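Local coordinates for protein LupI (Flavobacterium sp. YS-80-122, PDB 6IY4) that probably inhibits metalloendopeptidases, as a small periplasmic beta-barrel protease inhibitor, at residues Arg77-Val82 with Thr87-Arg92. Sequence-based numbering, arbitrary orientation.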
loop_
_atom_site.group_PDB
_atom_site.type_symbol
_atom_site.label_atom_id
_atom_site.label_comp_id
_atom_site.label_asym_id
_atom_site.label_seq_id
_atom_site.Cartn_x
_atom_site.Cartn_y
_atom_site.Cartn_z
ATOM N N ARG A 77 -7.899 6.862 1.032
ATOM C CA ARG A 77 -6.699 6.990 1.900
ATOM C C ARG A 77 -6.604 5.826 2.877
ATOM O O ARG A 77 -7.593 5.556 3.590
ATOM C CB ARG A 77 -6.747 8.287 2.715
ATOM C CG ARG A 77 -5.526 8.523 3.597
ATOM C CD ARG A 77 -5.704 9.797 4.412
ATOM N NE ARG A 77 -4.551 10.069 5.254
ATOM C CZ ARG A 77 -3.542 10.883 4.944
ATOM N NH1 ARG A 77 -3.505 11.527 3.793
ATOM N NH2 ARG A 77 -2.558 11.040 5.799
ATOM N N TYR A 78 -5.446 5.183 2.907
ATOM C CA TYR A 78 -5.109 4.173 3.935
ATOM C C TYR A 78 -3.845 4.601 4.659
ATOM O O TYR A 78 -3.009 5.281 4.087
ATOM C CB TYR A 78 -4.859 2.808 3.311
ATOM C CG TYR A 78 -6.001 2.172 2.583
ATOM C CD1 TYR A 78 -6.149 2.365 1.232
ATOM C CD2 TYR A 78 -6.871 1.333 3.233
ATOM C CE1 TYR A 78 -7.164 1.736 0.529
ATOM C CE2 TYR A 78 -7.906 0.728 2.560
ATOM C CZ TYR A 78 -8.052 0.932 1.199
ATOM O OH TYR A 78 -9.054 0.367 0.474
ATOM N N GLU A 79 -3.716 4.191 5.929
ATOM C CA GLU A 79 -2.504 4.438 6.739
ATOM C C GLU A 79 -2.114 3.173 7.501
ATOM O O GLU A 79 -3.002 2.552 8.073
ATOM C CB GLU A 79 -2.763 5.564 7.730
ATOM C CG GLU A 79 -2.927 6.888 7.055
ATOM C CD GLU A 79 -3.342 7.969 8.025
ATOM O OE1 GLU A 79 -3.419 7.663 9.235
ATOM O OE2 GLU A 79 -3.675 9.071 7.567
ATOM N N GLY A 80 -0.844 2.789 7.447
ATOM C CA GLY A 80 -0.391 1.572 8.113
ATOM C C GLY A 80 0.804 1.856 8.986
ATOM O O GLY A 80 1.684 2.652 8.605
ATOM N N SER A 81 0.810 1.222 10.156
ATOM C CA SER A 81 1.856 1.373 11.187
ATOM C C SER A 81 3.012 0.490 10.784
ATOM O O SER A 81 2.843 -0.731 10.814
ATOM C CB SER A 81 1.364 0.969 12.531
ATOM O OG SER A 81 0.332 1.841 12.979
ATOM N N VAL A 82 4.141 1.092 10.483
ATOM C CA VAL A 82 5.355 0.327 10.091
ATOM C C VAL A 82 6.288 0.197 11.298
ATOM O O VAL A 82 6.265 1.087 12.117
ATOM C CB VAL A 82 6.056 1.002 8.911
ATOM C CG1 VAL A 82 7.300 0.231 8.533
ATOM C CG2 VAL A 82 5.136 1.112 7.710
ATOM N N THR A 87 4.608 5.714 9.880
ATOM C CA THR A 87 3.270 5.538 9.247
ATOM C C THR A 87 3.450 5.612 7.725
ATOM O O THR A 87 4.034 6.579 7.241
ATOM C CB THR A 87 2.229 6.566 9.689
ATOM O OG1 THR A 87 2.206 6.414 11.105
ATOM C CG2 THR A 87 0.861 6.314 9.099
ATOM N N LEU A 88 3.009 4.584 7.030
ATOM C CA LEU A 88 2.979 4.590 5.550
ATOM C C LEU A 88 1.590 5.023 5.162
ATOM O O LEU A 88 0.599 4.450 5.662
ATOM C CB LEU A 88 3.273 3.203 4.989
ATOM C CG LEU A 88 3.313 3.102 3.470
ATOM C CD1 LEU A 88 4.462 3.891 2.907
ATOM C CD2 LEU A 88 3.417 1.663 3.038
ATOM N N VAL A 89 1.544 6.052 4.351
ATOM C CA VAL A 89 0.295 6.638 3.844
ATOM C C VAL A 89 0.154 6.216 2.393
ATOM O O VAL A 89 1.160 6.231 1.651
ATOM C CB VAL A 89 0.359 8.175 3.958
ATOM C CG1 VAL A 89 -0.904 8.813 3.418
ATOM C CG2 VAL A 89 0.607 8.600 5.404
ATOM N N MET A 90 -1.054 5.836 2.002
ATOM C CA MET A 90 -1.340 5.612 0.574
ATOM C C MET A 90 -2.609 6.402 0.269
ATOM O O MET A 90 -3.579 6.340 1.016
ATOM C CB MET A 90 -1.379 4.126 0.184
ATOM C CG MET A 90 -2.488 3.411 0.643
ATOM S SD MET A 90 -2.282 1.613 0.248
ATOM C CE MET A 90 -2.926 1.486 -1.411
ATOM N N GLN A 91 -2.561 7.211 -0.762
ATOM C CA GLN A 91 -3.694 8.096 -1.087
ATOM C C GLN A 91 -3.841 8.087 -2.586
ATOM O O GLN A 91 -2.822 8.148 -3.243
ATOM C CB GLN A 91 -3.421 9.548 -0.755
ATOM C CG GLN A 91 -3.386 9.869 0.707
ATOM C CD GLN A 91 -3.231 11.369 0.771
ATOM O OE1 GLN A 91 -2.132 11.906 0.601
ATOM N NE2 GLN A 91 -4.364 12.047 0.920
ATOM N N ARG A 92 -5.060 8.088 -3.078
ATOM C CA ARG A 92 -5.255 8.209 -4.542
ATOM C C ARG A 92 -4.806 9.598 -4.992
ATOM O O ARG A 92 -5.001 10.580 -4.256
ATOM C CB ARG A 92 -6.709 7.955 -4.919
ATOM C CG ARG A 92 -7.156 6.512 -4.786
ATOM C CD ARG A 92 -8.566 6.343 -5.241
ATOM N NE ARG A 92 -9.094 5.011 -5.254
ATOM C CZ ARG A 92 -8.981 4.127 -6.225
ATOM N NH1 ARG A 92 -8.228 4.332 -7.301
ATOM N NH2 ARG A 92 -9.623 2.990 -6.109
#
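R77 lies beside Q91 and reaches back over V89, on one face of the antiparallel hairpin formed by strands 77-82 and 86-92. The R77 chain is extended from CG to NE, with CG anti to the backbone N (chi1 -178°). Its guanidinium then sits with one face over V89 CG1, which is 3.7 Å from R77 CZ and offset toward the rim. The edge of the same group turns to E79, two residues along its own strand. R77 NE and NH2 form a side-on salt bridge, both hydrogen-bonded to E79 OE2, at 2.7 and 2.9 Å. They meet the oxygen on its anti side, tilted out of the carboxylate plane. Q91 stands alongside R77, pointing the same way, with its amide plane turned 71° from the guanidinium. E79 CB also packs on T87 CG2 at 3.9 Å.

The other face holds Y78, M90 and L88. Y78 CB touches M90 CG at 3.6 Å, side by side. M90 SD lies 5.0 Å from the centroid of the Y78 ring, an oblique Met-aromatic contact. The hairpin lies between strands 66-74 and 8-14 of the sheet. W10 of strand 8-14 meets the Y78 ring, and L57 of strand 56-60 touches Y78 and M90. V82 points toward the partner strand, and its CG2 touches L88 CB at 3.9 Å.

Four backbone bonds join Y78 to M90 and G80 to L88, straightest from M90 N to Y78 O (173°). Y78, M90 and L88 are buried on one face. The other is mixed, a charged pair over buried V89. The two charges probably offset each other, and E79 OE2, accepting from two R77 nitrogens, would restrain the guanidinium above V89.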